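Long-range contact in Tol-Pal system protein TolA (Pseudomonas aeruginosa, PDB 1LR0), which is the inner-membrane TolA component of the Tol-Pal system, probably acting in outer membrane invagination during division and in keeping that membrane intact: residues N36-Q41 with V85-N90. Sequence-based numbering, arbitrary orientation.
Sequences NLVSQQ and VAAVRN
Val38 packs against Ala87 and Val88 where the C-terminal end of the long helix 4-41 meets helix 78-91 in the periplasmic, TonB-like C-terminal domain of TolA, a fold in which helices pack with a three-stranded antiparallel sheet. The two short segments cross at 110°, their axes coming within 8.0 Å, an approach consistent with the small Ala87 facing the long helix. The tight part is apolar and buried. With chi1 at 173°, CG1 of Val38 lies anti to its backbone N and meets Ala87 CB at 3.6 Å. Its other methyl, CG2, reaches Val88 CG2 at 3.8 Å. Val88 points its CB away from helix 4-41 and touches Ala69 of strand 66-73, so it lies between helix 4-41 and the sheet; Leu121 of helix 118-123 also touches Val38.

Toward Gln41 and Asn90 the interface turns polar and opens toward solvent, and no direct hydrogen bond joins the segments. Gln41 CB rests near the carbonyl oxygen of Ala87, and a bend at chi2 carries the amide over to Asn90, where OE1 lies 3.5 Å from Asn90 CB. The two side-chain amides are tilted 54° apart and do not pair. A single water links the segments, donating to the backbone O of Gln41 at 2.9 Å and accepting from Asn90 ND2 at 2.8 Å.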
ATOM      1  N   ASN A  36      -1.099   1.773  -8.108  1.00 12.72           N
ATOM      2  CA  ASN A  36      -1.417   1.655  -9.523  1.00 14.44           C
ATOM      3  C   ASN A  36      -2.661   0.792  -9.750  1.00 13.06           C
ATOM      4  O   ASN A  36      -3.511   1.106 -10.573  1.00 13.84           O
ATOM      5  CB  ASN A  36      -0.247   1.114 -10.311  1.00 15.00           C
ATOM      6  CG  ASN A  36       0.868   2.243 -10.606  1.00 24.29           C
ATOM      7  OD1 ASN A  36       1.156   2.497 -11.743  1.00 36.31           O
ATOM      8  ND2 ASN A  36       1.349   2.933  -9.589  1.00 15.89           N
ATOM      9  N   LEU A  37      -2.763  -0.292  -8.989  1.00 14.17           N
ATOM     10  CA  LEU A  37      -3.910  -1.231  -9.205  1.00 13.20           C
ATOM     11  C   LEU A  37      -5.226  -0.602  -8.808  1.00 13.17           C
ATOM     12  O   LEU A  37      -6.248  -0.729  -9.520  1.00 12.07           O
ATOM     13  CB  LEU A  37      -3.668  -2.549  -8.455  1.00 14.30           C
ATOM     14  CG  LEU A  37      -2.459  -3.359  -8.949  1.00 14.20           C
ATOM     15  CD1 LEU A  37      -2.298  -4.631  -8.017  1.00 15.08           C
ATOM     16  CD2 LEU A  37      -2.724  -3.744 -10.331  1.00 16.66           C
ATOM     17  N   VAL A  38      -5.206   0.154  -7.701  1.00 13.64           N
ATOM     18  CA  VAL A  38      -6.377   0.897  -7.230  1.00 10.71           C
ATOM     19  C   VAL A  38      -6.695   1.992  -8.239  1.00 12.95           C
ATOM     20  O   VAL A  38      -7.821   2.202  -8.579  1.00 12.89           O
ATOM     21  CB  VAL A  38      -6.159   1.470  -5.867  1.00 12.40           C
ATOM     22  CG1 VAL A  38      -7.291   2.367  -5.432  1.00 12.24           C
ATOM     23  CG2 VAL A  38      -5.893   0.374  -4.827  1.00 14.17           C
ATOM     24  N   SER A  39      -5.696   2.622  -8.799  1.00 12.04           N
ATOM     25  CA  SER A  39      -5.969   3.675  -9.758  1.00 12.29           C
ATOM     26  C   SER A  39      -6.690   3.100 -10.978  1.00 14.53           C
ATOM     27  O   SER A  39      -7.587   3.699 -11.555  1.00 11.66           O
ATOM     28  CB  SER A  39      -4.633   4.314 -10.227  1.00 11.72           C
ATOM     29  OG  SER A  39      -3.966   5.000  -9.164  1.00 10.67           O
ATOM     30  N   GLN A  40      -6.280   1.926 -11.413  1.00 14.66           N
ATOM     31  CA  GLN A  40      -6.897   1.327 -12.560  1.00 14.94           C
ATOM     32  C   GLN A  40      -8.313   0.977 -12.332  1.00 13.98           C
ATOM     33  O   GLN A  40      -9.149   1.098 -13.241  1.00 14.63           O
ATOM     34  CB  GLN A  40      -6.220  -0.003 -12.838  1.00 16.40           C
ATOM     35  CG  GLN A  40      -5.049   0.103 -13.704  1.00 22.82           C
ATOM     36  CD  GLN A  40      -4.115  -1.088 -13.507  1.00 33.80           C
ATOM     37  OE1 GLN A  40      -2.908  -0.879 -13.563  1.00 40.42           O
ATOM     38  NE2 GLN A  40      -4.665  -2.311 -13.308  1.00 31.50           N
ATOM     39  N   GLN A  41      -8.622   0.601 -11.122  1.00 12.06           N
ATOM     40  CA  GLN A  41     -10.003   0.351 -10.829  1.00 11.76           C
ATOM     41  C   GLN A  41     -10.933   1.561 -10.538  1.00 14.16           C
ATOM     42  O   GLN A  41     -12.170   1.489 -10.583  1.00 14.46           O
ATOM     43  CB  GLN A  41     -10.170  -0.500  -9.626  1.00 12.00           C
ATOM     44  CG  GLN A  41      -9.550  -1.902  -9.830  1.00 15.89           C
ATOM     45  CD  GLN A  41     -10.396  -2.809 -10.811  1.00 18.65           C
ATOM     46  OE1 GLN A  41     -11.590  -2.627 -10.964  1.00 16.04           O
ATOM     47  NE2 GLN A  41      -9.762  -3.731 -11.438  1.00 21.30           N
ATOM     48  N   VAL A  85     -12.488   3.266  -1.463  1.00 12.07           N
ATOM     49  CA  VAL A  85     -12.778   1.985  -0.845  1.00 13.79           C
ATOM     50  C   VAL A  85     -13.261   0.988  -1.918  1.00 13.25           C
ATOM     51  O   VAL A  85     -12.764  -0.120  -1.984  1.00 12.97           O
ATOM     52  CB  VAL A  85     -13.826   2.179   0.271  1.00 13.29           C
ATOM     53  CG1 VAL A  85     -14.478   0.861   0.740  1.00 18.89           C
ATOM     54  CG2 VAL A  85     -13.219   2.902   1.408  1.00 17.42           C
ATOM     55  N   ALA A  86     -14.145   1.417  -2.808  1.00 13.81           N
ATOM     56  CA  ALA A  86     -14.655   0.498  -3.849  1.00 14.17           C
ATOM     57  C   ALA A  86     -13.567   0.085  -4.786  1.00 14.11           C
ATOM     58  O   ALA A  86     -13.469  -1.070  -5.224  1.00 12.90           O
ATOM     59  CB  ALA A  86     -15.855   1.131  -4.617  1.00 15.77           C
ATOM     60  N   ALA A  87     -12.677   1.025  -5.104  1.00 13.10           N
ATOM     61  CA  ALA A  87     -11.593   0.735  -6.001  1.00 13.19           C
ATOM     62  C   ALA A  87     -10.645  -0.303  -5.369  1.00 11.58           C
ATOM     63  O   ALA A  87     -10.175  -1.226  -6.079  1.00 12.13           O
ATOM     64  CB  ALA A  87     -10.766   2.037  -6.427  1.00 14.56           C
ATOM     65  N   VAL A  88     -10.356  -0.151  -4.077  1.00 10.75           N
ATOM     66  CA  VAL A  88      -9.513  -1.103  -3.434  1.00 11.24           C
ATOM     67  C   VAL A  88     -10.150  -2.515  -3.574  1.00 12.79           C
ATOM     68  O   VAL A  88      -9.460  -3.463  -3.861  1.00 13.48           O
ATOM     69  CB  VAL A  88      -9.249  -0.811  -1.930  1.00 10.85           C
ATOM     70  CG1 VAL A  88      -8.478  -1.956  -1.217  1.00 14.75           C
ATOM     71  CG2 VAL A  88      -8.338   0.516  -1.869  1.00  9.70           C
ATOM     72  N   ARG A  89     -11.379  -2.611  -3.089  1.00 13.28           N
ATOM     73  CA  ARG A  89     -12.081  -3.962  -3.126  1.00 13.60           C
ATOM     74  C   ARG A  89     -12.083  -4.548  -4.558  1.00 16.88           C
ATOM     75  O   ARG A  89     -11.901  -5.764  -4.803  1.00 16.24           O
ATOM     76  CB  ARG A  89     -13.478  -3.877  -2.546  1.00 13.24           C
ATOM     77  CG  ARG A  89     -13.610  -3.338  -1.181  1.00 17.01           C
ATOM     78  CD  ARG A  89     -12.840  -4.180  -0.231  1.00 23.83           C
ATOM     79  NE  ARG A  89     -13.330  -5.578  -0.222  1.00 26.05           N
ATOM     80  CZ  ARG A  89     -14.258  -6.043   0.588  1.00 29.81           C
ATOM     81  NH1 ARG A  89     -14.831  -5.305   1.544  1.00 32.49           N
ATOM     82  NH2 ARG A  89     -14.571  -7.298   0.442  1.00 36.96           N
ATOM     83  N   ASN A  90     -12.253  -3.707  -5.562  1.00 16.04           N
ATOM     84  CA  ASN A  90     -12.292  -4.144  -6.879  1.00 14.61           C
ATOM     85  C   ASN A  90     -10.962  -4.678  -7.425  1.00 14.67           C
ATOM     86  O   ASN A  90     -10.931  -5.367  -8.451  1.00 14.03           O
ATOM     87  CB  ASN A  90     -12.859  -3.025  -7.709  1.00 16.73           C
ATOM     88  CG  ASN A  90     -14.342  -2.915  -7.611  1.00 25.05           C
ATOM     89  OD1 ASN A  90     -15.027  -3.893  -7.376  1.00 25.54           O
ATOM     90  ND2 ASN A  90     -14.853  -1.708  -7.823  1.00 19.14           N
TER
HETATM   91  O   HOH W   1     -14.105   0.960  -8.479  1.00 19.52           O